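Local coordinates for Hpr(Ser) kinase (Coxiella burnetii, PDB 3TQF), which probably uses ATP to phosphorylate a serine of the phosphocarrier protein HPr and also removes that phosphate again, at residues L34-V44 against V80-N91; D50-L58 against I122-K130. All blocks are in the same frame, centred on the assembly; numbering follows the deposited sequence.

Contact 1 and contact 2 sit in different parts of the same HPr kinase C-terminal domain, their centres 24 Å apart and their nearest atoms about 7 Å apart, without touching. The chain ties them together: strand 42-45 of contact 1 is followed directly by strand 48-53 of contact 2, and both contacts reach the same mixed sheet. Contact 1 is the one nearer the probable nucleotide site, since helix 29-38 follows a P-loop-like sequence and the side chain of Leu34 lies near that loop without touching it. It also borders neighbouring subunits of the trimer, whereas contact 2 packs two hairpin ends that no other chain of the assembly touches.

Contact 1: L34-V44 against V80-N91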
loop_
_atom_site.group_PDB
_atom_site.type_symbol
_atom_site.label_atom_id
_atom_site.label_comp_id
_atom_site.label_asym_id
_atom_site.label_seq_id
_atom_site.Cartn_x
_atom_site.Cartn_y
_atom_site.Cartn_z
ATOM N N LEU A 34 -1.101 -11.358 -4.493
ATOM C CA LEU A 34 -1.867 -10.413 -5.298
ATOM C C LEU A 34 -1.142 -9.075 -5.419
ATOM O O LEU A 34 -0.955 -8.565 -6.520
ATOM C CB LEU A 34 -3.266 -10.197 -4.699
ATOM C CG LEU A 34 -4.285 -9.449 -5.578
ATOM C CD1 LEU A 34 -4.572 -10.215 -6.855
ATOM C CD2 LEU A 34 -5.582 -9.183 -4.819
ATOM N N ALA A 35 -0.723 -8.516 -4.287
ATOM C CA ALA A 35 -0.021 -7.230 -4.274
ATOM C C ALA A 35 1.265 -7.278 -5.103
ATOM O O ALA A 35 1.556 -6.347 -5.849
ATOM C CB ALA A 35 0.280 -6.803 -2.853
ATOM N N LEU A 36 2.019 -8.368 -4.981
ATOM C CA LEU A 36 3.220 -8.553 -5.789
ATOM C C LEU A 36 2.898 -8.654 -7.285
ATOM O O LEU A 36 3.635 -8.111 -8.109
ATOM C CB LEU A 36 4.001 -9.778 -5.317
ATOM C CG LEU A 36 4.718 -9.596 -3.974
ATOM C CD1 LEU A 36 5.155 -10.932 -3.415
ATOM C CD2 LEU A 36 5.910 -8.666 -4.116
ATOM N N ILE A 37 1.800 -9.327 -7.637
ATOM C CA ILE A 37 1.347 -9.370 -9.037
ATOM C C ILE A 37 1.055 -7.952 -9.539
ATOM O O ILE A 37 1.381 -7.608 -10.672
ATOM C CB ILE A 37 0.058 -10.238 -9.243
ATOM C CG1 ILE A 37 0.241 -11.681 -8.753
ATOM C CG2 ILE A 37 -0.351 -10.257 -10.717
ATOM C CD1 ILE A 37 1.486 -12.360 -9.266
ATOM N N ASP A 38 0.446 -7.142 -8.676
ATOM C CA ASP A 38 0.069 -5.762 -8.995
ATOM C C ASP A 38 1.288 -4.869 -9.197
ATOM O O ASP A 38 1.215 -3.877 -9.911
ATOM C CB ASP A 38 -0.825 -5.195 -7.882
ATOM C CG ASP A 38 -1.358 -3.808 -8.197
ATOM O OD1 ASP A 38 -2.033 -3.641 -9.236
ATOM O OD2 ASP A 38 -1.107 -2.883 -7.396
ATOM N N ARG A 39 2.412 -5.230 -8.582
ATOM C CA ARG A 39 3.667 -4.500 -8.797
ATOM C C ARG A 39 4.423 -4.972 -10.039
ATOM O O ARG A 39 5.505 -4.479 -10.310
ATOM C CB ARG A 39 4.602 -4.600 -7.589
ATOM C CG ARG A 39 3.917 -4.543 -6.228
ATOM C CD ARG A 39 4.425 -3.450 -5.319
ATOM N NE ARG A 39 5.800 -3.037 -5.567
ATOM C CZ ARG A 39 6.267 -1.828 -5.267
ATOM N NH1 ARG A 39 5.484 -0.919 -4.690
ATOM N NH2 ARG A 39 7.523 -1.521 -5.545
ATOM N N GLY A 40 3.868 -5.924 -10.783
ATOM C CA GLY A 40 4.456 -6.369 -12.050
ATOM C C GLY A 40 5.197 -7.696 -11.984
ATOM O O GLY A 40 5.858 -8.082 -12.950
ATOM N N HIS A 41 5.088 -8.398 -10.858
ATOM C CA HIS A 41 5.741 -9.693 -10.691
ATOM C C HIS A 41 4.799 -10.791 -11.161
ATOM O O HIS A 41 3.723 -10.496 -11.682
ATOM C CB HIS A 41 6.171 -9.892 -9.236
ATOM C CG HIS A 41 7.038 -8.783 -8.721
ATOM N ND1 HIS A 41 8.180 -8.370 -9.372
ATOM C CD2 HIS A 41 6.913 -7.983 -7.638
ATOM C CE1 HIS A 41 8.727 -7.372 -8.707
ATOM N NE2 HIS A 41 7.979 -7.118 -7.651
ATOM N N GLN A 42 5.200 -12.049 -10.999
ATOM C CA GLN A 42 4.469 -13.159 -11.597
ATOM C C GLN A 42 4.133 -14.255 -10.600
ATOM O O GLN A 42 4.890 -14.524 -9.669
ATOM C CB GLN A 42 5.277 -13.764 -12.747
ATOM C CG GLN A 42 5.469 -12.839 -13.927
ATOM C CD GLN A 42 6.418 -13.408 -14.962
ATOM O OE1 GLN A 42 7.493 -13.908 -14.624
ATOM N NE2 GLN A 42 6.033 -13.326 -16.229
ATOM N N LEU A 43 2.991 -14.896 -10.831
ATOM C CA LEU A 43 2.544 -16.042 -10.050
ATOM C C LEU A 43 2.998 -17.330 -10.725
ATOM O O LEU A 43 2.873 -17.474 -11.938
ATOM C CB LEU A 43 1.012 -16.033 -9.945
ATOM C CG LEU A 43 0.305 -17.265 -9.372
ATOM C CD1 LEU A 43 0.699 -17.510 -7.924
ATOM C CD2 LEU A 43 -1.194 -17.088 -9.502
ATOM N N VAL A 44 3.536 -18.258 -9.940
ATOM C CA VAL A 44 3.726 -19.621 -10.406
ATOM C C VAL A 44 2.602 -20.471 -9.826
ATOM O O VAL A 44 1.879 -21.134 -10.574
ATOM C CB VAL A 44 5.100 -20.193 -10.025
ATOM C CG1 VAL A 44 5.329 -21.521 -10.725
ATOM C CG2 VAL A 44 6.194 -19.223 -10.400
ATOM N N VAL A 80 -6.222 -14.821 -12.185
ATOM C CA VAL A 80 -5.162 -13.819 -12.309
ATOM C C VAL A 80 -4.866 -13.418 -13.758
ATOM O O VAL A 80 -4.712 -12.232 -14.035
ATOM C CB VAL A 80 -3.855 -14.263 -11.593
ATOM C CG1 VAL A 80 -2.695 -13.356 -11.967
ATOM C CG2 VAL A 80 -4.054 -14.278 -10.085
ATOM N N PRO A 81 -4.778 -14.395 -14.680
ATOM C CA PRO A 81 -4.610 -14.058 -16.095
ATOM C C PRO A 81 -5.682 -13.119 -16.641
ATOM O O PRO A 81 -5.356 -12.140 -17.311
ATOM C CB PRO A 81 -4.702 -15.416 -16.789
ATOM C CG PRO A 81 -4.207 -16.367 -15.803
ATOM C CD PRO A 81 -4.574 -15.835 -14.446
ATOM N N LYS A 82 -6.944 -13.416 -16.354
ATOM C CA LYS A 82 -8.047 -12.578 -16.807
ATOM C C LYS A 82 -7.886 -11.132 -16.324
ATOM O O LYS A 82 -8.121 -10.196 -17.089
ATOM C CB LYS A 82 -9.386 -13.143 -16.318
ATOM C CG LYS A 82 -10.629 -12.447 -16.894
ATOM C CD LYS A 82 -11.248 -13.222 -18.046
ATOM C CE LYS A 82 -12.381 -12.435 -18.693
ATOM N NZ LYS A 82 -13.173 -13.262 -19.654
ATOM N N LEU A 83 -7.476 -10.960 -15.068
ATOM C CA LEU A 83 -7.429 -9.640 -14.435
ATOM C C LEU A 83 -6.102 -8.903 -14.603
ATOM O O LEU A 83 -6.079 -7.677 -14.565
ATOM C CB LEU A 83 -7.747 -9.746 -12.936
ATOM C CG LEU A 83 -9.178 -10.096 -12.506
ATOM C CD1 LEU A 83 -9.352 -9.819 -11.025
ATOM C CD2 LEU A 83 -10.218 -9.332 -13.299
ATOM N N PHE A 84 -5.002 -9.634 -14.766
ATOM C CA PHE A 84 -3.667 -9.018 -14.806
ATOM C C PHE A 84 -2.838 -9.337 -16.059
ATOM O O PHE A 84 -1.694 -8.896 -16.170
ATOM C CB PHE A 84 -2.896 -9.402 -13.540
ATOM C CG PHE A 84 -3.551 -8.921 -12.273
ATOM C CD1 PHE A 84 -3.287 -7.649 -11.777
ATOM C CD2 PHE A 84 -4.445 -9.730 -11.585
ATOM C CE1 PHE A 84 -3.899 -7.196 -10.615
ATOM C CE2 PHE A 84 -5.062 -9.282 -10.420
ATOM C CZ PHE A 84 -4.787 -8.015 -9.935
ATOM N N GLY A 85 -3.416 -10.085 -17.000
ATOM C CA GLY A 85 -2.752 -10.392 -18.266
ATOM C C GLY A 85 -2.101 -11.763 -18.293
ATOM O O GLY A 85 -1.823 -12.348 -17.244
ATOM N N LEU A 86 -1.853 -12.265 -19.503
ATOM C CA LEU A 86 -1.257 -13.591 -19.694
ATOM C C LEU A 86 0.161 -13.656 -19.124
ATOM O O LEU A 86 0.555 -14.678 -18.558
ATOM C CB LEU A 86 -1.236 -13.978 -21.177
ATOM C CG LEU A 86 -2.537 -14.450 -21.849
ATOM C CD1 LEU A 86 -3.101 -15.684 -21.146
ATOM C CD2 LEU A 86 -3.586 -13.347 -21.915
ATOM N N ASP A 87 0.909 -12.559 -19.246
ATOM C CA ASP A 87 2.288 -12.493 -18.737
ATOM C C ASP A 87 2.389 -12.413 -17.205
ATOM O O ASP A 87 3.491 -12.410 -16.664
ATOM C CB ASP A 87 3.036 -11.303 -19.363
ATOM C CG ASP A 87 3.093 -11.373 -20.891
ATOM O OD1 ASP A 87 2.736 -12.426 -21.469
ATOM O OD2 ASP A 87 3.495 -10.365 -21.516
ATOM N N ALA A 88 1.254 -12.342 -16.512
ATOM C CA ALA A 88 1.231 -12.293 -15.042
ATOM C C ALA A 88 1.384 -13.670 -14.387
ATOM O O ALA A 88 1.576 -13.762 -13.177
ATOM C CB ALA A 88 -0.057 -11.635 -14.561
ATOM N N VAL A 89 1.277 -14.734 -15.184
ATOM C CA VAL A 89 1.441 -16.103 -14.692
ATOM C C VAL A 89 2.484 -16.859 -15.516
ATOM O O VAL A 89 2.629 -16.636 -16.717
ATOM C CB VAL A 89 0.114 -16.886 -14.744
ATOM C CG1 VAL A 89 0.276 -18.253 -14.102
ATOM C CG2 VAL A 89 -0.993 -16.107 -14.054
ATOM N N VAL A 90 3.198 -17.760 -14.847
ATOM C CA VAL A 90 4.229 -18.586 -15.468
ATOM C C VAL A 90 4.026 -20.028 -15.021
ATOM O O VAL A 90 3.646 -20.270 -13.877
ATOM C CB VAL A 90 5.640 -18.068 -15.084
ATOM C CG1 VAL A 90 6.552 -19.197 -14.673
ATOM C CG2 VAL A 90 6.243 -17.255 -16.231
ATOM N N ASN A 91 4.260 -20.983 -15.919
ATOM C CA ASN A 91 3.993 -22.396 -15.606
ATOM C C ASN A 91 5.093 -23.079 -14.780
ATOM O O ASN A 91 4.815 -24.040 -14.062
ATOM C CB ASN A 91 3.653 -23.211 -16.867
ATOM C CG ASN A 91 4.816 -23.327 -17.842
ATOM O OD1 ASN A 91 5.850 -22.675 -17.690
ATOM N ND2 ASN A 91 4.645 -24.167 -18.858
#
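Ile37 lays its CG2 methyl over one face of the Phe84 ring, 4.2 Å from the ring centroid and 28° off its normal, a CH-pi contact. With CG1 beside the backbone N (chi1 -57°), the CG2 branch is the one turned to the ring, and the same methyl lies 4.1 Å from Ala88 CB. Leu34 CD1 comes to Phe84 obliquely, 3.7 Å from CE2. At the start of helix 80-84, Val80 CG2 meets Leu43 CD2 at 4.1 Å. These side chains form the close-packed part, which joins helix 29-38 and the start of strand 42-45 to helix 80-84 and the turn after it, with Ile70 and Ile72 of strand 69-72 and Ile78 of strand 76-79 adding to the apolar cluster.

Beyond the helices the backbones take over. Leu43 makes a single parallel bridge with Val89: its N gives a hydrogen bond to Ala88 O (3.0 Å), and its O receives one from Val90 N (2.9 Å). Gln42, turned to the looser outer side, adds a third bond. Its chain runs extended beyond CG and brings NE2 to Asp87 O at 2.7 Å, nearly straight (170° at the hydrogen), with the acceptor in the amide plane of Gln42. The carboxylate of Asp87 itself leads away from segment 34-44, and both Asp87 and Asn91 are exposed. At the other margin Asp38 OD1 lies at the edge of the Phe84 ring, but the carboxylate's salt bridge is to Arg39 of the second subunit.

The chemistry divides the work: apolar side chains pack the helices and the start of the strand together, while three hydrogen bonds fix the turn 86-88 and the chain after it beside strand 42-45. All three use backbone atoms on the 80-91 side, and Gln42 supplies the one side-chain donor.

Contact 2: D50-L58 against I122-K130; sequences DLKQENNQL and IILGINVPK
Two beta hairpins of the mixed sheet meet here by their ends: strands 48-53 and 58-61 with the loop between them, and strands 117-123 and 126-134, joined by a type I' turn from Ile123 to Ile126. Strand 92-102 pairs with both 58-61 and 126-134, so the two hairpins flank it, and no hydrogen bond joins the two segments.

Leu58 does most of the touching. Its CG stands anti to the backbone N (chi1 -179°), which sends the two methyls into the second hairpin: CD2 lies 3.5 Å from Ile123 CG2 and 3.9 Å from Val128 CG2, while CD1 meets Leu124 CD1 at 4.0 Å. The Leu58 side chain lies nearly perpendicular to those of Ile123 and Leu124. Leu51 joins from the neighbouring strand, its CD1 against the same Ile123 CG2 and its CB 3.9 Å from Leu124 CD1. Trp7 of strand 5-8 touches both Leu51 and Ile123, and Val95 of strand 92-102 lies against Leu58 and Val128, so both neighbouring strands add to the cluster.

Toward solvent, Gln53 and Ile126 reach toward each other, and Ile126 CD1 comes 3.7 Å from Gln53 NE2. That amide nitrogen also lies close to Leu124 O, but the angle is too poor for a hydrogen bond. Ile126 CD1 reaches back to Leu58 CB as well, 4.0 Å away. Pointing away from the second hairpin, Lys52 bridges through NZ to Glu54 OE1 at 3.5 Å, within its own hairpin.

Each hairpin bonds within itself and to neighbouring strands of the sheet, 5-8 and 92-102, but not to the other across this contact. What joins the two ends is almost wholly contact between leucine, isoleucine and valine side chains, with the Gln53 amide at its exposed margin.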
loop_
_atom_site.group_PDB
_atom_site.type_symbol
_atom_site.label_atom_id
_atom_site.label_comp_id
_atom_site.label_asym_id
_atom_site.label_seq_id
_atom_site.Cartn_x
_atom_site.Cartn_y
_atom_site.Cartn_z
ATOM N N ASP A 50 4.463 -28.371 -7.168
ATOM C CA ASP A 50 5.192 -29.565 -7.583
ATOM C C ASP A 50 6.660 -29.195 -7.770
ATOM O O ASP A 50 6.968 -28.162 -8.367
ATOM C CB ASP A 50 4.632 -30.143 -8.887
ATOM C CG ASP A 50 3.210 -30.660 -8.742
ATOM O OD1 ASP A 50 2.606 -30.508 -7.657
ATOM O OD2 ASP A 50 2.691 -31.220 -9.726
ATOM N N LEU A 51 7.554 -30.034 -7.247
ATOM C CA LEU A 51 8.992 -29.814 -7.345
ATOM C C LEU A 51 9.655 -30.957 -8.106
ATOM O O LEU A 51 9.189 -32.095 -8.059
ATOM C CB LEU A 51 9.611 -29.713 -5.948
ATOM C CG LEU A 51 9.177 -28.565 -5.032
ATOM C CD1 LEU A 51 9.843 -28.725 -3.678
ATOM C CD2 LEU A 51 9.505 -27.200 -5.621
ATOM N N LYS A 52 10.749 -30.651 -8.800
ATOM C CA LYS A 52 11.546 -31.673 -9.482
ATOM C C LYS A 52 12.963 -31.176 -9.768
ATOM O O LYS A 52 13.219 -29.974 -9.755
ATOM C CB LYS A 52 10.875 -32.103 -10.790
ATOM C CG LYS A 52 10.737 -30.983 -11.817
ATOM C CD LYS A 52 10.102 -31.471 -13.117
ATOM C CE LYS A 52 9.818 -30.302 -14.065
ATOM N NZ LYS A 52 9.287 -30.756 -15.382
ATOM N N GLN A 53 13.870 -32.115 -10.029
ATOM C CA GLN A 53 15.248 -31.789 -10.390
ATOM C C GLN A 53 15.510 -32.055 -11.871
ATOM O O GLN A 53 15.333 -33.178 -12.349
ATOM C CB GLN A 53 16.233 -32.585 -9.534
ATOM C CG GLN A 53 16.791 -31.799 -8.368
ATOM C CD GLN A 53 17.706 -32.628 -7.493
ATOM O OE1 GLN A 53 18.498 -33.438 -7.982
ATOM N NE2 GLN A 53 17.603 -32.428 -6.184
ATOM N N GLU A 54 15.932 -31.013 -12.589
ATOM C CA GLU A 54 16.285 -31.126 -14.008
ATOM C C GLU A 54 17.524 -30.289 -14.327
ATOM O O GLU A 54 17.478 -29.058 -14.259
ATOM C CB GLU A 54 15.118 -30.665 -14.884
ATOM C CG GLU A 54 13.928 -31.611 -14.879
ATOM C CD GLU A 54 12.871 -31.243 -15.914
ATOM O OE1 GLU A 54 12.598 -30.033 -16.092
ATOM O OE2 GLU A 54 12.309 -32.168 -16.543
ATOM N N ASN A 55 18.624 -30.963 -14.666
ATOM C CA ASN A 55 19.887 -30.305 -15.036
ATOM C C ASN A 55 20.503 -29.498 -13.886
ATOM O O ASN A 55 20.890 -28.338 -14.069
ATOM C CB ASN A 55 19.695 -29.402 -16.266
ATOM C CG ASN A 55 19.031 -30.124 -17.428
ATOM O OD1 ASN A 55 19.529 -31.148 -17.914
ATOM N ND2 ASN A 55 17.901 -29.587 -17.887
ATOM N N ASN A 56 20.593 -30.123 -12.711
ATOM C CA ASN A 56 21.069 -29.453 -11.494
ATOM C C ASN A 56 20.293 -28.159 -11.193
ATOM O O ASN A 56 20.871 -27.148 -10.780
ATOM C CB ASN A 56 22.581 -29.189 -11.575
ATOM C CG ASN A 56 23.392 -30.469 -11.721
ATOM O OD1 ASN A 56 23.233 -31.410 -10.940
ATOM N ND2 ASN A 56 24.269 -30.508 -12.722
ATOM N N GLN A 57 18.982 -28.204 -11.416
ATOM C CA GLN A 57 18.094 -27.108 -11.051
ATOM C C GLN A 57 16.888 -27.650 -10.300
ATOM O O GLN A 57 16.302 -28.658 -10.700
ATOM C CB GLN A 57 17.596 -26.368 -12.289
ATOM C CG GLN A 57 18.663 -25.664 -13.092
ATOM C CD GLN A 57 18.066 -24.682 -14.091
ATOM O OE1 GLN A 57 17.289 -25.064 -14.968
ATOM N NE2 GLN A 57 18.423 -23.407 -13.955
ATOM N N LEU A 58 16.529 -26.976 -9.213
ATOM C CA LEU A 58 15.283 -27.241 -8.522
ATOM C C LEU A 58 14.212 -26.404 -9.199
ATOM O O LEU A 58 14.167 -25.189 -9.024
ATOM C CB LEU A 58 15.397 -26.875 -7.041
ATOM C CG LEU A 58 14.170 -27.130 -6.167
ATOM C CD1 LEU A 58 13.803 -28.605 -6.147
ATOM C CD2 LEU A 58 14.436 -26.630 -4.765
ATOM N N ILE A 122 16.761 -27.299 3.009
ATOM C CA ILE A 122 17.068 -28.437 2.148
ATOM C C ILE A 122 15.793 -28.837 1.412
ATOM O O ILE A 122 14.873 -29.393 2.008
ATOM C CB ILE A 122 17.610 -29.648 2.940
ATOM C CG1 ILE A 122 18.680 -29.219 3.952
ATOM C CG2 ILE A 122 18.174 -30.683 1.987
ATOM C CD1 ILE A 122 19.741 -28.310 3.386
ATOM N N ILE A 123 15.736 -28.524 0.121
ATOM C CA ILE A 123 14.604 -28.895 -0.722
ATOM C C ILE A 123 15.073 -29.935 -1.744
ATOM O O ILE A 123 15.820 -29.621 -2.666
ATOM C CB ILE A 123 14.011 -27.666 -1.438
ATOM C CG1 ILE A 123 13.790 -26.523 -0.441
ATOM C CG2 ILE A 123 12.705 -28.035 -2.127
ATOM C CD1 ILE A 123 13.065 -25.322 -1.010
ATOM N N LEU A 124 14.640 -31.177 -1.559
ATOM C CA LEU A 124 15.121 -32.299 -2.361
ATOM C C LEU A 124 16.646 -32.326 -2.437
ATOM O O LEU A 124 17.219 -32.516 -3.507
ATOM C CB LEU A 124 14.509 -32.269 -3.766
ATOM C CG LEU A 124 12.983 -32.349 -3.815
ATOM C CD1 LEU A 124 12.489 -32.290 -5.257
ATOM C CD2 LEU A 124 12.497 -33.611 -3.123
ATOM N N GLY A 125 17.290 -32.119 -1.290
ATOM C CA GLY A 125 18.742 -32.199 -1.180
ATOM C C GLY A 125 19.506 -31.009 -1.723
ATOM O O GLY A 125 20.730 -31.057 -1.817
ATOM N N ILE A 126 18.802 -29.941 -2.083
ATOM C CA ILE A 126 19.440 -28.738 -2.607
ATOM C C ILE A 126 19.335 -27.618 -1.573
ATOM O O ILE A 126 18.288 -27.428 -0.965
ATOM C CB ILE A 126 18.806 -28.317 -3.952
ATOM C CG1 ILE A 126 19.204 -29.325 -5.036
ATOM C CG2 ILE A 126 19.239 -26.914 -4.348
ATOM C CD1 ILE A 126 18.737 -28.957 -6.429
ATOM N N ASN A 127 20.436 -26.900 -1.367
ATOM C CA ASN A 127 20.472 -25.794 -0.425
ATOM C C ASN A 127 19.830 -24.575 -1.038
ATOM O O ASN A 127 20.388 -23.981 -1.958
ATOM C CB ASN A 127 21.909 -25.448 -0.034
ATOM C CG ASN A 127 22.553 -26.512 0.823
ATOM O OD1 ASN A 127 21.924 -27.511 1.163
ATOM N ND2 ASN A 127 23.816 -26.306 1.178
ATOM N N VAL A 128 18.657 -24.211 -0.533
ATOM C CA VAL A 128 17.999 -22.980 -0.929
ATOM C C VAL A 128 18.142 -21.971 0.214
ATOM O O VAL A 128 17.789 -22.273 1.354
ATOM C CB VAL A 128 16.516 -23.220 -1.234
ATOM C CG1 VAL A 128 15.821 -21.906 -1.563
ATOM C CG2 VAL A 128 16.371 -24.215 -2.377
ATOM N N PRO A 129 18.687 -20.777 -0.079
ATOM C CA PRO A 129 18.772 -19.748 0.955
ATOM C C PRO A 129 17.397 -19.403 1.507
ATOM O O PRO A 129 16.421 -19.374 0.757
ATOM C CB PRO A 129 19.370 -18.546 0.220
ATOM C CG PRO A 129 20.056 -19.106 -0.970
ATOM C CD PRO A 129 19.375 -20.386 -1.322
ATOM N N LYS A 130 17.330 -19.154 2.810
ATOM C CA LYS A 130 16.066 -18.931 3.498
ATOM C C LYS A 130 16.173 -17.706 4.388
ATOM O O LYS A 130 17.114 -17.590 5.165
ATOM C CB LYS A 130 15.714 -20.151 4.347
ATOM C CG LYS A 130 14.302 -20.162 4.889
ATOM C CD LYS A 130 14.201 -21.075 6.101
ATOM C CE LYS A 130 12.776 -21.553 6.346
ATOM N NZ LYS A 130 12.752 -22.871 7.055
#